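L-talarate/galactarate dehydratase (Salmonella typhimurium, PDB 2PP0) catalyses the magnesium-dependent dehydration of L-talarate and galactarate to 5-keto-4-deoxy-D-glucarate, and in competition epimerises L-talarate to galactarate. Local coordinates at residues A65-R70 and W140-K145; L101-D104 and K110-T113; N106-I111 and P134-L139; K114-G119 and M127-I132. One frame throughout, in Å; residues are numbered along the deposited sequence.

From the N terminus, the first segment met is the end of strand 57-69, where contact 1 opens; it closes only at 140-145, far along helix 127-146, so the other three contacts all lie within its loop. Contact 2 is short: the loop at 101-104 folds back on helix 108-118 just after it. Contact 3 opens on that same helix, sharing Lys110 and Ile111 with contact 2, and closes at 134-139. Contact 4, between 114-119 and 127-132, is enclosed by contact 3 and joins the two helices near the turn between them. Together they tie sheet, loop and helices of the N-terminal domain.

Contact 1: A65-R70 and W140-K145; sequences AEIRSR and WDMKAK
Met142 reaches from helix 127-146 onto the backbone of strand 57-69 and lays its terminal methyl between Ile67 and Ser69. The chain leaves the helix extended, with CG anti to the backbone N (chi1 178°), and bends only at the thioether (chi3 -77°), which turns CE onto the strand. There Met142 CE lies 3.6 Å from Ile67 O and 4.0 Å from Ser69 N, so the methyl covers main-chain atoms as well as side chains. Ile67 crosses the methionine at about a right angle and touches it with its shorter branch, CG2 to Met142 CE 4.1 Å. Ser69 offers its CB at the same distance, 4.1 Å from Met142 CE, while its OG is engaged by Asp26 and by the N of Phe73. The axes of strand segment 65-69 and helix segment 140-145 approach to 9.8 Å at 43°. This is the sheet-to-helix layer of the N-terminal capping domain of the enolase superfamily, in which an antiparallel sheet is backed by helices. Ile67 extends the layer by packing also on Ile135, Ala138 and Leu139 of the same helix, and Phe73 and Pro105 lie against Met142 from loops. Beside this apolar patch the helix carries an ion pair: Lys145 NZ meets Asp141 OD2 at 2.8 Å on the syn side of the carboxylate, one turn back along the helix. Lys145 also pairs with Glu74, and the carboxylate of Asp141 accepts hydrogen bonds from the backbone N-H groups of Val76 and Leu376, so that strand 74-81 is bound to the helix next to the methionine.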
loop_
_atom_site.group_PDB
_atom_site.type_symbol
_atom_site.label_atom_id
_atom_site.label_comp_id
_atom_site.label_asym_id
_atom_site.label_seq_id
_atom_site.Cartn_x
_atom_site.Cartn_y
_atom_site.Cartn_z
ATOM N N ALA B 65 5.975 13.449 -18.195
ATOM C CA ALA B 65 5.126 12.495 -18.891
ATOM C C ALA B 65 3.686 12.980 -18.771
ATOM O O ALA B 65 3.252 13.416 -17.701
ATOM C CB ALA B 65 5.259 11.104 -18.286
ATOM N N GLU B 66 2.960 12.925 -19.880
ATOM C CA GLU B 66 1.556 13.327 -19.911
ATOM C C GLU B 66 0.834 12.152 -20.548
ATOM O O GLU B 66 1.229 11.682 -21.616
ATOM C CB GLU B 66 1.384 14.591 -20.751
ATOM C CG GLU B 66 2.144 15.787 -20.206
ATOM C CD GLU B 66 2.126 16.968 -21.155
ATOM O OE1 GLU B 66 1.033 17.536 -21.375
ATOM O OE2 GLU B 66 3.202 17.326 -21.687
ATOM N N ILE B 67 -0.201 11.660 -19.872
ATOM C CA ILE B 67 -0.967 10.512 -20.342
ATOM C C ILE B 67 -2.455 10.859 -20.413
ATOM O O ILE B 67 -2.991 11.494 -19.505
ATOM C CB ILE B 67 -0.793 9.303 -19.375
ATOM C CG1 ILE B 67 0.695 8.983 -19.191
ATOM C CG2 ILE B 67 -1.530 8.079 -19.913
ATOM C CD1 ILE B 67 0.964 7.862 -18.173
ATOM N N ARG B 68 -3.108 10.457 -21.499
ATOM C CA ARG B 68 -4.536 10.708 -21.674
ATOM C C ARG B 68 -5.238 9.399 -21.983
ATOM O O ARG B 68 -4.750 8.595 -22.777
ATOM C CB ARG B 68 -4.772 11.737 -22.790
ATOM C CG ARG B 68 -4.526 13.156 -22.312
ATOM C CD ARG B 68 -4.547 14.191 -23.426
ATOM N NE ARG B 68 -4.235 15.512 -22.883
ATOM C CZ ARG B 68 -5.061 16.224 -22.116
ATOM N NH1 ARG B 68 -6.266 15.755 -21.807
ATOM N NH2 ARG B 68 -4.671 17.396 -21.631
ATOM N N SER B 69 -6.380 9.179 -21.340
ATOM C CA SER B 69 -7.133 7.943 -21.532
ATOM C C SER B 69 -8.329 8.099 -22.472
ATOM O O SER B 69 -8.799 9.207 -22.738
ATOM C CB SER B 69 -7.635 7.425 -20.183
ATOM O OG SER B 69 -8.624 8.299 -19.661
ATOM N N ARG B 70 -8.815 6.966 -22.961
ATOM C CA ARG B 70 -9.956 6.929 -23.853
ATOM C C ARG B 70 -11.159 7.641 -23.230
ATOM O O ARG B 70 -11.840 8.416 -23.897
ATOM C CB ARG B 70 -10.326 5.473 -24.140
ATOM C CG ARG B 70 -11.568 5.288 -24.995
ATOM C CD ARG B 70 -12.069 3.868 -24.852
ATOM N NE ARG B 70 -12.508 3.608 -23.483
ATOM C CZ ARG B 70 -12.775 2.400 -22.998
ATOM N NH1 ARG B 70 -12.647 1.333 -23.772
ATOM N NH2 ARG B 70 -13.171 2.258 -21.740
ATOM N N TRP B 140 -0.632 7.830 -11.108
ATOM C CA TRP B 140 -1.206 8.085 -9.786
ATOM C C TRP B 140 -1.990 9.405 -9.798
ATOM O O TRP B 140 -3.037 9.527 -9.143
ATOM C CB TRP B 140 -0.117 8.145 -8.715
ATOM C CG TRP B 140 0.266 6.797 -8.183
ATOM C CD1 TRP B 140 1.367 6.053 -8.519
ATOM C CD2 TRP B 140 -0.467 6.023 -7.228
ATOM N NE1 TRP B 140 1.362 4.860 -7.825
ATOM C CE2 TRP B 140 0.246 4.817 -7.026
ATOM C CE3 TRP B 140 -1.662 6.230 -6.521
ATOM C CZ2 TRP B 140 -0.197 3.824 -6.147
ATOM C CZ3 TRP B 140 -2.104 5.239 -5.644
ATOM C CH2 TRP B 140 -1.372 4.052 -5.467
ATOM N N ASP B 141 -1.473 10.385 -10.537
ATOM C CA ASP B 141 -2.115 11.694 -10.680
ATOM C C ASP B 141 -3.487 11.473 -11.318
ATOM O O ASP B 141 -4.491 12.028 -10.869
ATOM C CB ASP B 141 -1.249 12.602 -11.574
ATOM C CG ASP B 141 -1.880 13.966 -11.837
ATOM O OD1 ASP B 141 -2.097 14.744 -10.877
ATOM O OD2 ASP B 141 -2.149 14.263 -13.021
ATOM N N MET B 142 -3.518 10.636 -12.353
ATOM C CA MET B 142 -4.752 10.322 -13.066
ATOM C C MET B 142 -5.759 9.604 -12.170
ATOM O O MET B 142 -6.938 9.972 -12.133
ATOM C CB MET B 142 -4.459 9.452 -14.301
ATOM C CG MET B 142 -5.712 9.037 -15.087
ATOM S SD MET B 142 -5.445 7.898 -16.479
ATOM C CE MET B 142 -4.810 9.069 -17.654
ATOM N N LYS B 143 -5.304 8.584 -11.446
ATOM C CA LYS B 143 -6.213 7.839 -10.578
ATOM C C LYS B 143 -6.851 8.719 -9.509
ATOM O O LYS B 143 -8.036 8.567 -9.203
ATOM C CB LYS B 143 -5.502 6.650 -9.917
ATOM C CG LYS B 143 -6.429 5.860 -9.009
ATOM C CD LYS B 143 -5.829 4.549 -8.535
ATOM C CE LYS B 143 -5.772 3.522 -9.649
ATOM N NZ LYS B 143 -5.380 2.188 -9.109
ATOM N N ALA B 144 -6.074 9.639 -8.943
ATOM C CA ALA B 144 -6.584 10.543 -7.919
ATOM C C ALA B 144 -7.650 11.445 -8.535
ATOM O O ALA B 144 -8.730 11.626 -7.965
ATOM C CB ALA B 144 -5.452 11.393 -7.341
ATOM N N LYS B 145 -7.338 12.009 -9.700
ATOM C CA LYS B 145 -8.274 12.878 -10.402
ATOM C C LYS B 145 -9.550 12.115 -10.745
ATOM O O LYS B 145 -10.643 12.672 -10.697
ATOM C CB LYS B 145 -7.633 13.430 -11.681
ATOM C CG LYS B 145 -6.544 14.449 -11.416
ATOM C CD LYS B 145 -5.819 14.863 -12.692
ATOM C CE LYS B 145 -4.821 15.984 -12.413
ATOM N NZ LYS B 145 -3.950 16.266 -13.600
#

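Contact 2: L101-D104 and K110-T113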
loop_
_atom_site.group_PDB
_atom_site.type_symbol
_atom_site.label_atom_id
_atom_site.label_comp_id
_atom_site.label_asym_id
_atom_site.label_seq_id
_atom_site.Cartn_x
_atom_site.Cartn_y
_atom_site.Cartn_z
ATOM N N LEU B 101 0.237 2.172 -24.495
ATOM C CA LEU B 101 -0.972 2.190 -25.318
ATOM C C LEU B 101 -1.803 0.919 -25.178
ATOM O O LEU B 101 -1.282 -0.193 -25.277
ATOM C CB LEU B 101 -0.615 2.437 -26.793
ATOM C CG LEU B 101 0.192 3.711 -27.085
ATOM C CD1 LEU B 101 0.352 3.889 -28.599
ATOM C CD2 LEU B 101 -0.505 4.917 -26.492
ATOM N N GLY B 102 -3.099 1.095 -24.930
ATOM C CA GLY B 102 -3.991 -0.042 -24.779
ATOM C C GLY B 102 -4.041 -0.644 -23.384
ATOM O O GLY B 102 -4.751 -1.622 -23.149
ATOM N N GLU B 103 -3.296 -0.066 -22.449
ATOM C CA GLU B 103 -3.278 -0.579 -21.081
ATOM C C GLU B 103 -4.326 0.100 -20.196
ATOM O O GLU B 103 -4.625 1.284 -20.367
ATOM C CB GLU B 103 -1.893 -0.370 -20.459
ATOM C CG GLU B 103 -0.766 -1.203 -21.089
ATOM C CD GLU B 103 -0.944 -2.691 -20.860
ATOM O OE1 GLU B 103 -1.271 -3.078 -19.720
ATOM O OE2 GLU B 103 -0.750 -3.477 -21.810
ATOM N N ASP B 104 -4.888 -0.658 -19.258
ATOM C CA ASP B 104 -5.867 -0.102 -18.322
ATOM C C ASP B 104 -5.013 0.707 -17.353
ATOM O O ASP B 104 -4.269 0.140 -16.557
ATOM C CB ASP B 104 -6.585 -1.220 -17.564
ATOM C CG ASP B 104 -7.626 -0.691 -16.599
ATOM O OD1 ASP B 104 -7.429 0.415 -16.061
ATOM O OD2 ASP B 104 -8.635 -1.391 -16.367
ATOM N N LYS B 110 0.856 -3.357 -12.529
ATOM C CA LYS B 110 0.836 -4.246 -13.680
ATOM C C LYS B 110 1.583 -3.589 -14.838
ATOM O O LYS B 110 2.362 -4.242 -15.537
ATOM C CB LYS B 110 -0.608 -4.556 -14.077
ATOM C CG LYS B 110 -0.752 -5.661 -15.108
ATOM C CD LYS B 110 -2.220 -5.869 -15.463
ATOM C CE LYS B 110 -2.397 -6.992 -16.465
ATOM N NZ LYS B 110 -3.837 -7.298 -16.693
ATOM N N ILE B 111 1.356 -2.291 -15.025
ATOM C CA ILE B 111 2.020 -1.535 -16.086
ATOM C C ILE B 111 3.508 -1.378 -15.763
ATOM O O ILE B 111 4.364 -1.502 -16.639
ATOM C CB ILE B 111 1.386 -0.132 -16.243
ATOM C CG1 ILE B 111 -0.023 -0.263 -16.825
ATOM C CG2 ILE B 111 2.234 0.732 -17.151
ATOM C CD1 ILE B 111 -0.806 1.043 -16.826
ATOM N N TYR B 112 3.805 -1.091 -14.501
ATOM C CA TYR B 112 5.184 -0.933 -14.055
ATOM C C TYR B 112 5.960 -2.195 -14.442
ATOM O O TYR B 112 7.022 -2.121 -15.053
ATOM C CB TYR B 112 5.224 -0.753 -12.536
ATOM C CG TYR B 112 6.405 0.040 -12.045
ATOM C CD1 TYR B 112 6.233 1.312 -11.507
ATOM C CD2 TYR B 112 7.700 -0.475 -12.131
ATOM C CE1 TYR B 112 7.317 2.055 -11.064
ATOM C CE2 TYR B 112 8.793 0.262 -11.696
ATOM C CZ TYR B 112 8.597 1.523 -11.164
ATOM O OH TYR B 112 9.677 2.263 -10.748
ATOM N N THR B 113 5.414 -3.354 -14.085
ATOM C CA THR B 113 6.041 -4.636 -14.394
ATOM C C THR B 113 6.255 -4.826 -15.899
ATOM O O THR B 113 7.291 -5.347 -16.325
ATOM C CB THR B 113 5.196 -5.795 -13.829
ATOM O OG1 THR B 113 5.220 -5.730 -12.397
ATOM C CG2 THR B 113 5.745 -7.145 -14.275
#
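Ile111 meets Glu103 and Asp104 where the loop at 101-104 passes alongside helix 108-118. Along the helix Lys110 comes first; its CB faces the loop, but its NZ stays 5.8 Å from Glu103 OE1, too far for a salt bridge, and its side chain packs on Ala157 of the second subunit. Ile111 makes the contact itself. Its CG1 stands beside the backbone N (chi1 -70°) and the chain continues straight, carrying CD1 to 3.6 Å from Asp104 O and 4.0 Å from Glu103 CB. CG1 of Ile111 follows along the same CB at 4.1 Å, so the aliphatic root of the glutamate is what the isoleucine covers. Beyond that root Glu103 bends at chi2 (-66°), and its carboxylate goes to Lys114, one turn further along the helix. Tyr112 turns to helix 127-146, its OH hydrogen-bonded to Gly306 O. Asp104 OD1 accepts the N-H of Asn106, while OD2 forms a salt bridge with Lys153 of the second subunit. The loop joins helices 86-96 and 108-118 of the N-terminal capping domain and is tied to its antiparallel sheet by backbone hydrogen bonds of Gly102 and Glu103 with Ile28, at the start of strand 28-40; Ile111 also touches helix 127-146.

Contact 3: N106-I111 and P134-L139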
loop_
_atom_site.group_PDB
_atom_site.type_symbol
_atom_site.label_atom_id
_atom_site.label_comp_id
_atom_site.label_asym_id
_atom_site.label_seq_id
_atom_site.Cartn_x
_atom_site.Cartn_y
_atom_site.Cartn_z
ATOM N N ASN B 106 -5.484 1.989 -14.553
ATOM C CA ASN B 106 -5.632 1.748 -13.122
ATOM C C ASN B 106 -4.711 0.669 -12.567
ATOM O O ASN B 106 -4.402 0.678 -11.379
ATOM C CB ASN B 106 -7.086 1.406 -12.798
ATOM C CG ASN B 106 -8.025 2.512 -13.213
ATOM O OD1 ASN B 106 -8.766 2.382 -14.189
ATOM N ND2 ASN B 106 -7.973 3.627 -12.494
ATOM N N ASP B 107 -4.277 -0.251 -13.421
ATOM C CA ASP B 107 -3.390 -1.337 -13.002
ATOM C C ASP B 107 -1.945 -0.848 -13.059
ATOM O O ASP B 107 -1.137 -1.304 -13.869
ATOM C CB ASP B 107 -3.609 -2.555 -13.904
ATOM C CG ASP B 107 -5.022 -3.117 -13.779
ATOM O OD1 ASP B 107 -5.708 -2.735 -12.810
ATOM O OD2 ASP B 107 -5.446 -3.943 -14.623
ATOM N N ILE B 108 -1.645 0.086 -12.166
ATOM C CA ILE B 108 -0.343 0.721 -12.078
ATOM C C ILE B 108 0.858 -0.208 -11.901
ATOM O O ILE B 108 1.852 -0.060 -12.621
ATOM C CB ILE B 108 -0.355 1.791 -10.967
ATOM C CG1 ILE B 108 -1.438 2.833 -11.291
ATOM C CG2 ILE B 108 1.015 2.466 -10.865
ATOM C CD1 ILE B 108 -1.519 4.004 -10.312
ATOM N N ASP B 109 0.780 -1.148 -10.962
ATOM C CA ASP B 109 1.882 -2.090 -10.750
ATOM C C ASP B 109 1.998 -3.019 -11.939
ATOM O O ASP B 109 3.092 -3.438 -12.305
ATOM C CB ASP B 109 1.665 -2.962 -9.510
ATOM C CG ASP B 109 1.899 -2.220 -8.222
ATOM O OD1 ASP B 109 2.788 -1.343 -8.187
ATOM O OD2 ASP B 109 1.201 -2.533 -7.234
ATOM N N LYS B 110 0.856 -3.357 -12.529
ATOM C CA LYS B 110 0.836 -4.246 -13.680
ATOM C C LYS B 110 1.583 -3.589 -14.838
ATOM O O LYS B 110 2.362 -4.242 -15.537
ATOM C CB LYS B 110 -0.608 -4.556 -14.077
ATOM C CG LYS B 110 -0.752 -5.661 -15.108
ATOM C CD LYS B 110 -2.220 -5.869 -15.463
ATOM C CE LYS B 110 -2.397 -6.992 -16.465
ATOM N NZ LYS B 110 -3.837 -7.298 -16.693
ATOM N N ILE B 111 1.356 -2.291 -15.025
ATOM C CA ILE B 111 2.020 -1.535 -16.086
ATOM C C ILE B 111 3.508 -1.378 -15.763
ATOM O O ILE B 111 4.364 -1.502 -16.639
ATOM C CB ILE B 111 1.386 -0.132 -16.243
ATOM C CG1 ILE B 111 -0.023 -0.263 -16.825
ATOM C CG2 ILE B 111 2.234 0.732 -17.151
ATOM C CD1 ILE B 111 -0.806 1.043 -16.826
ATOM N N PRO B 134 8.260 9.243 -14.198
ATOM C CA PRO B 134 7.293 10.221 -14.726
ATOM C C PRO B 134 5.957 9.559 -15.054
ATOM O O PRO B 134 4.885 10.096 -14.765
ATOM C CB PRO B 134 7.976 10.746 -15.990
ATOM C CG PRO B 134 9.452 10.523 -15.717
ATOM C CD PRO B 134 9.466 9.179 -15.047
ATOM N N ILE B 135 6.040 8.388 -15.671
ATOM C CA ILE B 135 4.863 7.630 -16.063
ATOM C C ILE B 135 4.078 7.127 -14.850
ATOM O O ILE B 135 2.855 7.314 -14.771
ATOM C CB ILE B 135 5.276 6.456 -16.971
ATOM C CG1 ILE B 135 5.832 7.013 -18.289
ATOM C CG2 ILE B 135 4.092 5.542 -17.236
ATOM C CD1 ILE B 135 6.561 5.989 -19.151
ATOM N N ASP B 136 4.779 6.504 -13.907
ATOM C CA ASP B 136 4.151 5.983 -12.697
ATOM C C ASP B 136 3.439 7.109 -11.951
ATOM O O ASP B 136 2.297 6.954 -11.516
ATOM C CB ASP B 136 5.205 5.353 -11.773
ATOM C CG ASP B 136 4.601 4.787 -10.488
ATOM O OD1 ASP B 136 3.971 3.712 -10.547
ATOM O OD2 ASP B 136 4.752 5.416 -9.420
ATOM N N ILE B 137 4.126 8.239 -11.810
ATOM C CA ILE B 137 3.584 9.393 -11.112
ATOM C C ILE B 137 2.352 9.944 -11.849
ATOM O O ILE B 137 1.352 10.295 -11.216
ATOM C CB ILE B 137 4.678 10.480 -10.941
ATOM C CG1 ILE B 137 5.755 9.972 -9.963
ATOM C CG2 ILE B 137 4.081 11.773 -10.416
ATOM C CD1 ILE B 137 6.923 10.949 -9.758
ATOM N N ALA B 138 2.419 9.995 -13.176
ATOM C CA ALA B 138 1.295 10.484 -13.974
ATOM C C ALA B 138 0.085 9.566 -13.791
ATOM O O ALA B 138 -1.054 10.031 -13.749
ATOM C CB ALA B 138 1.681 10.556 -15.458
ATOM N N LEU B 139 0.333 8.262 -13.686
ATOM C CA LEU B 139 -0.753 7.313 -13.497
ATOM C C LEU B 139 -1.418 7.513 -12.135
ATOM O O LEU B 139 -2.636 7.384 -12.018
ATOM C CB LEU B 139 -0.245 5.878 -13.645
ATOM C CG LEU B 139 0.156 5.470 -15.065
ATOM C CD1 LEU B 139 0.653 4.030 -15.053
ATOM C CD2 LEU B 139 -1.046 5.612 -16.008
#
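Ile108 and Leu139 form the tight part of this contact and are the two residues with the most surface buried here. They slide past each other in opposite directions: Ile108 CG1 is 4.0 Å from Leu139 CB, and CD1 of Ile108 runs on to 3.9 Å from Leu139 O, so the longer branch lies over the base of the leucine. One turn along helix 108-118, Ile111 reaches Leu139 from its far end, and the two meet tip to tip with Ile111 CD1 3.8 Å from Leu139 CD1. The leucine is thus held at its root by one isoleucine and at its end by another. The shorter branch of Ile108 meets a polar neighbour, with CG2 only 3.2 Å from Asp136 OD1. Asp136 crosses Ile108 at about a right angle; its CG lies anti to the backbone N (chi1 -180°), which swings the carboxylate toward the other helix. The packing is looser beyond it, where Asp109 is exposed and its OD1 stays 5.7 Å from Asp136 OD1. Asp107, just before the helix, lies on the side turned away and pairs with Lys153 and the N of Ala157 of the second subunit. Both helices belong to the capping domain; Ser309, of helix 308-320 in the barrel domain, packs on Ile108, so the helix pair faces the barrel here. The chemistry is mixed: apolar side chains close the helix pair, with a buried carboxylate at its border whose OD1 is hydrogen-bonded to Ser309 OG. The nearby acid Asp109 might raise the proton affinity of Asp136 a little.

Contact 4: K114-G119 and M127-I132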
loop_
_atom_site.group_PDB
_atom_site.type_symbol
_atom_site.label_atom_id
_atom_site.label_comp_id
_atom_site.label_asym_id
_atom_site.label_seq_id
_atom_site.Cartn_x
_atom_site.Cartn_y
_atom_site.Cartn_z
ATOM N N LYS B 114 5.285 -4.403 -16.705
ATOM C CA LYS B 114 5.408 -4.523 -18.157
ATOM C C LYS B 114 6.542 -3.639 -18.657
ATOM O O LYS B 114 7.267 -4.011 -19.577
ATOM C CB LYS B 114 4.110 -4.104 -18.854
ATOM C CG LYS B 114 4.210 -4.103 -20.373
ATOM C CD LYS B 114 2.907 -3.663 -21.027
ATOM C CE LYS B 114 2.985 -3.759 -22.550
ATOM N NZ LYS B 114 1.725 -3.268 -23.184
ATOM N N LEU B 115 6.687 -2.463 -18.053
ATOM C CA LEU B 115 7.737 -1.533 -18.440
ATOM C C LEU B 115 9.111 -2.068 -18.035
ATOM O O LEU B 115 10.103 -1.825 -18.722
ATOM C CB LEU B 115 7.501 -0.164 -17.799
ATOM C CG LEU B 115 6.238 0.567 -18.267
ATOM C CD1 LEU B 115 6.118 1.896 -17.543
ATOM C CD2 LEU B 115 6.306 0.779 -19.780
ATOM N N LEU B 116 9.164 -2.784 -16.917
ATOM C CA LEU B 116 10.416 -3.374 -16.451
ATOM C C LEU B 116 10.828 -4.490 -17.405
ATOM O O LEU B 116 12.006 -4.611 -17.750
ATOM C CB LEU B 116 10.263 -3.933 -15.029
ATOM C CG LEU B 116 10.218 -2.889 -13.907
ATOM C CD1 LEU B 116 9.939 -3.565 -12.567
ATOM C CD2 LEU B 116 11.538 -2.142 -13.854
ATOM N N TRP B 117 9.864 -5.304 -17.833
ATOM C CA TRP B 117 10.169 -6.388 -18.762
ATOM C C TRP B 117 10.579 -5.842 -20.115
ATOM O O TRP B 117 11.411 -6.436 -20.797
ATOM C CB TRP B 117 8.973 -7.327 -18.948
ATOM C CG TRP B 117 8.825 -8.330 -17.850
ATOM C CD1 TRP B 117 7.803 -8.415 -16.948
ATOM C CD2 TRP B 117 9.746 -9.376 -17.514
ATOM N NE1 TRP B 117 8.031 -9.447 -16.067
ATOM C CE2 TRP B 117 9.218 -10.053 -16.390
ATOM C CE3 TRP B 117 10.969 -9.805 -18.051
ATOM C CZ2 TRP B 117 9.872 -11.140 -15.791
ATOM C CZ3 TRP B 117 11.621 -10.885 -17.456
ATOM C CH2 TRP B 117 11.069 -11.539 -16.336
ATOM N N ALA B 118 9.984 -4.717 -20.507
ATOM C CA ALA B 118 10.297 -4.095 -21.791
ATOM C C ALA B 118 11.741 -3.616 -21.801
ATOM O O ALA B 118 12.346 -3.464 -22.857
ATOM C CB ALA B 118 9.351 -2.921 -22.061
ATOM N N GLY B 119 12.282 -3.360 -20.614
ATOM C CA GLY B 119 13.660 -2.924 -20.509
ATOM C C GLY B 119 14.382 -3.796 -19.502
ATOM O O GLY B 119 15.185 -3.311 -18.713
ATOM N N MET B 127 18.833 4.594 -13.283
ATOM C CA MET B 127 18.291 5.418 -14.352
ATOM C C MET B 127 17.063 4.875 -15.067
ATOM O O MET B 127 16.173 5.641 -15.413
ATOM C CB MET B 127 19.396 5.734 -15.370
ATOM C CG MET B 127 19.175 7.030 -16.164
ATOM S SD MET B 127 20.678 7.569 -17.061
ATOM C CE MET B 127 20.920 6.114 -17.994
ATOM N N ALA B 128 16.998 3.568 -15.300
ATOM C CA ALA B 128 15.842 3.015 -15.989
ATOM C C ALA B 128 14.533 3.156 -15.195
ATOM O O ALA B 128 13.486 3.420 -15.785
ATOM C CB ALA B 128 16.089 1.551 -16.349
ATOM N N VAL B 129 14.570 2.982 -13.873
ATOM C CA VAL B 129 13.327 3.126 -13.108
ATOM C C VAL B 129 12.992 4.607 -12.972
ATOM O O VAL B 129 11.837 4.984 -12.748
ATOM C CB VAL B 129 13.389 2.447 -11.700
ATOM C CG1 VAL B 129 13.713 0.970 -11.860
ATOM C CG2 VAL B 129 14.396 3.132 -10.798
ATOM N N GLN B 130 14.003 5.452 -13.132
ATOM C CA GLN B 130 13.784 6.887 -13.059
ATOM C C GLN B 130 13.123 7.362 -14.356
ATOM O O GLN B 130 12.612 8.478 -14.430
ATOM C CB GLN B 130 15.102 7.620 -12.818
ATOM C CG GLN B 130 15.576 7.544 -11.375
ATOM C CD GLN B 130 16.892 8.264 -11.165
ATOM O OE1 GLN B 130 17.255 9.147 -11.942
ATOM N NE2 GLN B 130 17.608 7.901 -10.102
ATOM N N ALA B 131 13.140 6.498 -15.370
ATOM C CA ALA B 131 12.513 6.790 -16.654
ATOM C C ALA B 131 11.050 6.343 -16.555
ATOM O O ALA B 131 10.194 6.812 -17.305
ATOM C CB ALA B 131 13.212 6.036 -17.773
ATOM N N ILE B 132 10.782 5.420 -15.633
ATOM C CA ILE B 132 9.418 4.938 -15.401
ATOM C C ILE B 132 8.721 5.934 -14.462
ATOM O O ILE B 132 7.515 6.164 -14.564
ATOM C CB ILE B 132 9.427 3.513 -14.758
ATOM C CG1 ILE B 132 9.989 2.497 -15.754
ATOM C CG2 ILE B 132 8.013 3.098 -14.341
ATOM C CD1 ILE B 132 10.059 1.074 -15.218
#
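Ile132 holds CG1 beside its own backbone N (chi1 -67°) and stretches the branch straight (chi2 179°), which drives CD1 between Leu115 and Leu116 of the other helix. The methyl divides its contact evenly, with Ile132 CD1 3.8 Å from Leu115 CB and 3.8 Å from Leu116 CD2. The two leucines receive it differently. Leu115 and Ile132 slide past one another in opposite directions, so the second branch of the isoleucine also finds a partner, Ile132 CG2 to Leu115 CD1 at 3.9 Å. Leu116 instead crosses Ile132 at about a right angle; its CB does not point straight at the other helix, but its end swings nearer, and its CD2 comes to 4.3 Å from Val129 CG1, a lighter touch at the edge of the contact. The axes of the segments are 10.7 Å apart at 138°, a splayed antiparallel pair. This is a helical hairpin of the N-terminal capping domain: helix 108-118 ends, a short loop turns the chain, and helix 127-146 comes back across it. The returning segment is only loosely wound in its first turns, where its weak backbone bonds are mostly of the i to i+3 kind. Tyr112, one turn before Leu116, lies on Val129 and Ile132 and widens the apolar seam. On its other sides segment 127-132 packs against helix 86-96, where Ala128 and Ala131 touch His92. Gln130 NE2 is hydrogen-bonded to Arg304 O, in helix 302-305. Lys114 NZ, at the start of the first segment, is hydrogen-bonded to Asn99 O.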